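Local coordinates for protein kojibiose phosphorylase (Gut metagenome, PDB 6W0P) that belongs to glycoside hydrolase family 65 and carries the name kojibiose phosphorylase, a carbohydrate-active enzyme with a beta-rich N-terminal domain and a helical central catalytic domain, at residues 5-17 and 306-318. Numbering follows the deposited sequence.
Sequences PKRYLETEPYRIV and GSDSDQQGIRYCL
Gln312 reaches out from helix 308-318 into the turn that joins the short edge strand 10-11 to its neighbour 15-19 in the large antiparallel sheet of the N-terminal beta domain of this family 65 enzyme. Its side chain runs out fully extended, CG anti to the backbone N (chi1 178°), and the amide end slips between the two arms of the turn. There NE2 donates to Glu10 O and to Arg15 O, 2.9 Å each, both in the amide plane and each meeting a carbonyl lone pair. One amide group thus ties both arms together, while its other end, OE1, lies 2.7 Å from a water that also bonds to Leu9 O and Thr11 OG1. Beside the amide the packing is close: Ile16 CD1 lies against Gln312 NE2 and 3.7 Å from Gln312 CG, and Ile16 CG1 approaches Tyr316 CD1 at 3.6 Å, the two side chains crossing at about a right angle. Tyr316 is fixed at its far end by a hydrogen bond from OH to Ile32 O.

Toward the start of the helix the contact thins out. Thr11 CG2 packs against CB and O of the exposed Asp308, and Arg7 NH2 makes a weak bond to Ser309 OG, its firmer partner being Asp654 in a salt bridge. Pro13, at the exposed bend of the turn, sets its CB against Gln311 CG.

Next to it Arg315, salt-bridged to Asp301, places NH1 over one face of the Tyr14 ring, near its rim, while Tyr14 CE1 lies over the centre of the guanidinium, 3.5 Å from Arg315 CZ, the planes 19° apart. In the guanidinium plane, Arg315 NH1 donates to Pro13 O at 2.9 Å, approaching that oxygen from above the carbonyl plane.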
# COMPACT_ATOMS: atom_id res chain seq x y z
N PRO A 5 12.50 -14.94 -29.12
CA PRO A 5 11.82 -14.22 -30.20
C PRO A 5 10.53 -14.91 -30.67
O PRO A 5 10.50 -16.09 -30.76
CB PRO A 5 12.87 -14.24 -31.33
CG PRO A 5 13.68 -15.51 -31.09
CD PRO A 5 13.70 -15.66 -29.58
N LYS A 6 9.48 -14.12 -30.92
CA LYS A 6 8.29 -14.50 -31.71
C LYS A 6 8.39 -13.74 -33.03
O LYS A 6 7.76 -12.66 -33.18
CB LYS A 6 7.00 -14.20 -30.95
CG LYS A 6 6.62 -15.23 -29.87
CD LYS A 6 7.52 -15.23 -28.66
CE LYS A 6 7.50 -13.91 -27.91
NZ LYS A 6 8.39 -13.92 -26.72
N ARG A 7 9.18 -14.28 -33.94
CA ARG A 7 9.53 -13.69 -35.25
C ARG A 7 8.37 -13.97 -36.22
O ARG A 7 8.29 -15.10 -36.71
CB ARG A 7 10.83 -14.32 -35.74
CG ARG A 7 11.20 -13.96 -37.17
CD ARG A 7 11.45 -12.48 -37.32
NE ARG A 7 12.51 -12.06 -36.40
CZ ARG A 7 13.82 -12.06 -36.66
NH1 ARG A 7 14.28 -12.42 -37.85
NH2 ARG A 7 14.67 -11.67 -35.73
N TYR A 8 7.51 -12.99 -36.49
CA TYR A 8 6.41 -13.13 -37.47
C TYR A 8 6.50 -12.06 -38.56
O TYR A 8 5.71 -12.19 -39.54
CB TYR A 8 5.04 -13.07 -36.80
CG TYR A 8 4.55 -11.70 -36.37
CD1 TYR A 8 5.04 -11.09 -35.23
CD2 TYR A 8 3.57 -11.04 -37.08
CE1 TYR A 8 4.57 -9.85 -34.81
CE2 TYR A 8 3.09 -9.80 -36.68
CZ TYR A 8 3.60 -9.20 -35.54
OH TYR A 8 3.13 -7.97 -35.12
N LEU A 9 7.42 -11.09 -38.44
CA LEU A 9 7.55 -9.97 -39.42
C LEU A 9 8.71 -10.22 -40.37
O LEU A 9 9.73 -10.77 -39.95
CB LEU A 9 7.68 -8.64 -38.66
CG LEU A 9 6.42 -8.26 -37.88
CD1 LEU A 9 6.65 -7.02 -37.03
CD2 LEU A 9 5.25 -8.01 -38.81
N GLU A 10 8.54 -9.86 -41.64
CA GLU A 10 9.62 -9.94 -42.65
C GLU A 10 10.78 -9.02 -42.25
O GLU A 10 10.55 -7.95 -41.62
CB GLU A 10 9.11 -9.58 -44.04
CG GLU A 10 8.01 -10.50 -44.55
CD GLU A 10 8.20 -11.98 -44.28
OE1 GLU A 10 7.26 -12.62 -43.80
OE2 GLU A 10 9.31 -12.49 -44.54
N THR A 11 11.98 -9.45 -42.60
CA THR A 11 13.27 -8.76 -42.39
C THR A 11 13.64 -7.99 -43.66
O THR A 11 14.01 -8.63 -44.64
CB THR A 11 14.36 -9.76 -42.04
OG1 THR A 11 13.92 -10.38 -40.83
CG2 THR A 11 15.69 -9.09 -41.82
N GLU A 12 13.53 -6.66 -43.60
CA GLU A 12 13.98 -5.72 -44.65
C GLU A 12 14.67 -4.54 -43.96
O GLU A 12 14.24 -4.12 -42.89
CB GLU A 12 12.83 -5.12 -45.44
CG GLU A 12 12.03 -6.10 -46.27
CD GLU A 12 11.07 -5.38 -47.19
OE1 GLU A 12 11.34 -4.17 -47.50
OE2 GLU A 12 10.06 -6.01 -47.59
N PRO A 13 15.69 -3.93 -44.59
CA PRO A 13 16.46 -2.89 -43.92
C PRO A 13 15.70 -1.57 -43.75
O PRO A 13 16.05 -0.89 -42.81
CB PRO A 13 17.72 -2.70 -44.78
CG PRO A 13 17.39 -3.31 -46.14
CD PRO A 13 16.18 -4.22 -45.94
N TYR A 14 14.70 -1.26 -44.60
CA TYR A 14 14.03 0.08 -44.60
C TYR A 14 12.51 -0.01 -44.36
O TYR A 14 11.86 1.04 -44.43
CB TYR A 14 14.32 0.84 -45.90
CG TYR A 14 15.77 1.15 -46.16
CD1 TYR A 14 16.43 2.19 -45.49
CD2 TYR A 14 16.50 0.41 -47.09
CE1 TYR A 14 17.77 2.47 -45.74
CE2 TYR A 14 17.83 0.71 -47.36
CZ TYR A 14 18.46 1.73 -46.67
OH TYR A 14 19.78 1.97 -46.93
N ARG A 15 11.97 -1.20 -44.10
CA ARG A 15 10.52 -1.38 -43.88
C ARG A 15 10.26 -2.52 -42.88
O ARG A 15 11.08 -3.44 -42.79
CB ARG A 15 9.81 -1.70 -45.21
CG ARG A 15 10.26 -0.82 -46.37
CD ARG A 15 9.27 -0.93 -47.53
NE ARG A 15 9.27 -2.27 -48.08
CZ ARG A 15 8.39 -2.73 -48.97
NH1 ARG A 15 7.42 -1.96 -49.44
NH2 ARG A 15 8.52 -3.97 -49.41
N ILE A 16 9.16 -2.42 -42.15
CA ILE A 16 8.56 -3.55 -41.39
C ILE A 16 7.43 -4.04 -42.27
O ILE A 16 6.59 -3.19 -42.73
CB ILE A 16 8.09 -3.10 -40.00
CG1 ILE A 16 9.13 -2.23 -39.26
CG2 ILE A 16 7.70 -4.30 -39.16
CD1 ILE A 16 10.50 -2.88 -39.11
N VAL A 17 7.41 -5.34 -42.55
CA VAL A 17 6.37 -5.96 -43.42
C VAL A 17 5.73 -7.12 -42.66
O VAL A 17 6.49 -7.98 -42.15
CB VAL A 17 6.96 -6.40 -44.77
CG1 VAL A 17 5.90 -7.07 -45.65
CG2 VAL A 17 7.56 -5.21 -45.49
N GLY A 306 26.15 -7.83 -41.83
CA GLY A 306 26.32 -9.20 -41.32
C GLY A 306 25.13 -9.64 -40.48
O GLY A 306 25.14 -10.81 -40.06
N SER A 307 24.13 -8.76 -40.28
CA SER A 307 22.88 -9.08 -39.54
C SER A 307 21.72 -8.23 -40.06
O SER A 307 21.56 -7.12 -39.58
CB SER A 307 23.04 -8.91 -38.06
OG SER A 307 21.79 -9.09 -37.41
N ASP A 308 20.98 -8.74 -41.05
CA ASP A 308 19.78 -8.09 -41.63
C ASP A 308 18.79 -7.82 -40.50
O ASP A 308 18.11 -6.78 -40.55
CB ASP A 308 19.16 -8.95 -42.73
CG ASP A 308 20.08 -9.17 -43.93
OD1 ASP A 308 20.93 -8.29 -44.20
OD2 ASP A 308 19.91 -10.20 -44.59
N SER A 309 18.74 -8.74 -39.53
CA SER A 309 17.84 -8.67 -38.36
C SER A 309 18.20 -7.45 -37.51
O SER A 309 17.29 -6.68 -37.11
CB SER A 309 17.93 -9.94 -37.59
OG SER A 309 17.29 -9.75 -36.32
N ASP A 310 19.49 -7.21 -37.27
CA ASP A 310 19.94 -6.06 -36.45
C ASP A 310 19.83 -4.78 -37.29
O ASP A 310 19.54 -3.74 -36.73
CB ASP A 310 21.33 -6.29 -35.86
CG ASP A 310 21.34 -7.13 -34.59
OD1 ASP A 310 20.31 -7.14 -33.89
OD2 ASP A 310 22.39 -7.71 -34.29
N GLN A 311 20.08 -4.86 -38.58
CA GLN A 311 20.00 -3.66 -39.45
C GLN A 311 18.55 -3.16 -39.42
O GLN A 311 18.35 -1.95 -39.26
CB GLN A 311 20.49 -3.94 -40.87
CG GLN A 311 20.28 -2.75 -41.80
CD GLN A 311 21.12 -1.55 -41.41
OE1 GLN A 311 22.21 -1.38 -41.95
NE2 GLN A 311 20.63 -0.74 -40.49
N GLN A 312 17.58 -4.07 -39.57
CA GLN A 312 16.14 -3.70 -39.51
C GLN A 312 15.85 -3.15 -38.12
O GLN A 312 15.23 -2.09 -38.03
CB GLN A 312 15.21 -4.87 -39.81
CG GLN A 312 13.73 -4.52 -39.71
CD GLN A 312 12.88 -5.72 -40.06
OE1 GLN A 312 13.10 -6.82 -39.55
NE2 GLN A 312 11.92 -5.53 -40.97
N GLY A 313 16.25 -3.86 -37.08
CA GLY A 313 15.96 -3.47 -35.68
C GLY A 313 16.46 -2.07 -35.40
O GLY A 313 15.62 -1.19 -34.99
N ILE A 314 17.76 -1.82 -35.58
CA ILE A 314 18.31 -0.49 -35.20
C ILE A 314 17.58 0.62 -35.97
O ILE A 314 17.34 1.70 -35.38
CB ILE A 314 19.84 -0.39 -35.37
CG1 ILE A 314 20.36 0.86 -34.68
CG2 ILE A 314 20.27 -0.43 -36.83
CD1 ILE A 314 19.91 0.99 -33.25
N ARG A 315 17.26 0.40 -37.24
CA ARG A 315 16.63 1.47 -38.04
C ARG A 315 15.18 1.64 -37.57
O ARG A 315 14.71 2.78 -37.45
CB ARG A 315 16.80 1.19 -39.53
CG ARG A 315 16.57 2.46 -40.35
CD ARG A 315 16.88 2.24 -41.80
NE ARG A 315 18.29 2.42 -42.08
CZ ARG A 315 19.09 1.54 -42.66
NH1 ARG A 315 18.65 0.34 -43.02
NH2 ARG A 315 20.36 1.88 -42.87
N TYR A 316 14.54 0.53 -37.17
CA TYR A 316 13.20 0.61 -36.56
C TYR A 316 13.30 1.48 -35.30
O TYR A 316 12.44 2.39 -35.12
CB TYR A 316 12.62 -0.78 -36.30
CG TYR A 316 11.29 -0.73 -35.61
CD1 TYR A 316 10.13 -0.39 -36.29
CD2 TYR A 316 11.20 -0.94 -34.25
CE1 TYR A 316 8.91 -0.30 -35.64
CE2 TYR A 316 9.99 -0.88 -33.59
CZ TYR A 316 8.84 -0.54 -34.28
OH TYR A 316 7.66 -0.44 -33.60
N CYS A 317 14.27 1.18 -34.42
CA CYS A 317 14.49 1.91 -33.14
C CYS A 317 14.73 3.40 -33.40
O CYS A 317 14.06 4.23 -32.77
CB CYS A 317 15.66 1.33 -32.34
SG CYS A 317 15.34 -0.33 -31.69
N LEU A 318 15.61 3.76 -34.34
CA LEU A 318 15.84 5.17 -34.70
C LEU A 318 14.52 5.80 -35.19
O LEU A 318 14.21 6.95 -34.79
CB LEU A 318 16.96 5.30 -35.74
CG LEU A 318 18.32 4.75 -35.29
CD1 LEU A 318 19.41 5.13 -36.27
CD2 LEU A 318 18.68 5.23 -33.89
O HOH W 1 11.90 -9.10 -38.91
O HOH W 2 20.79 -0.47 -44.74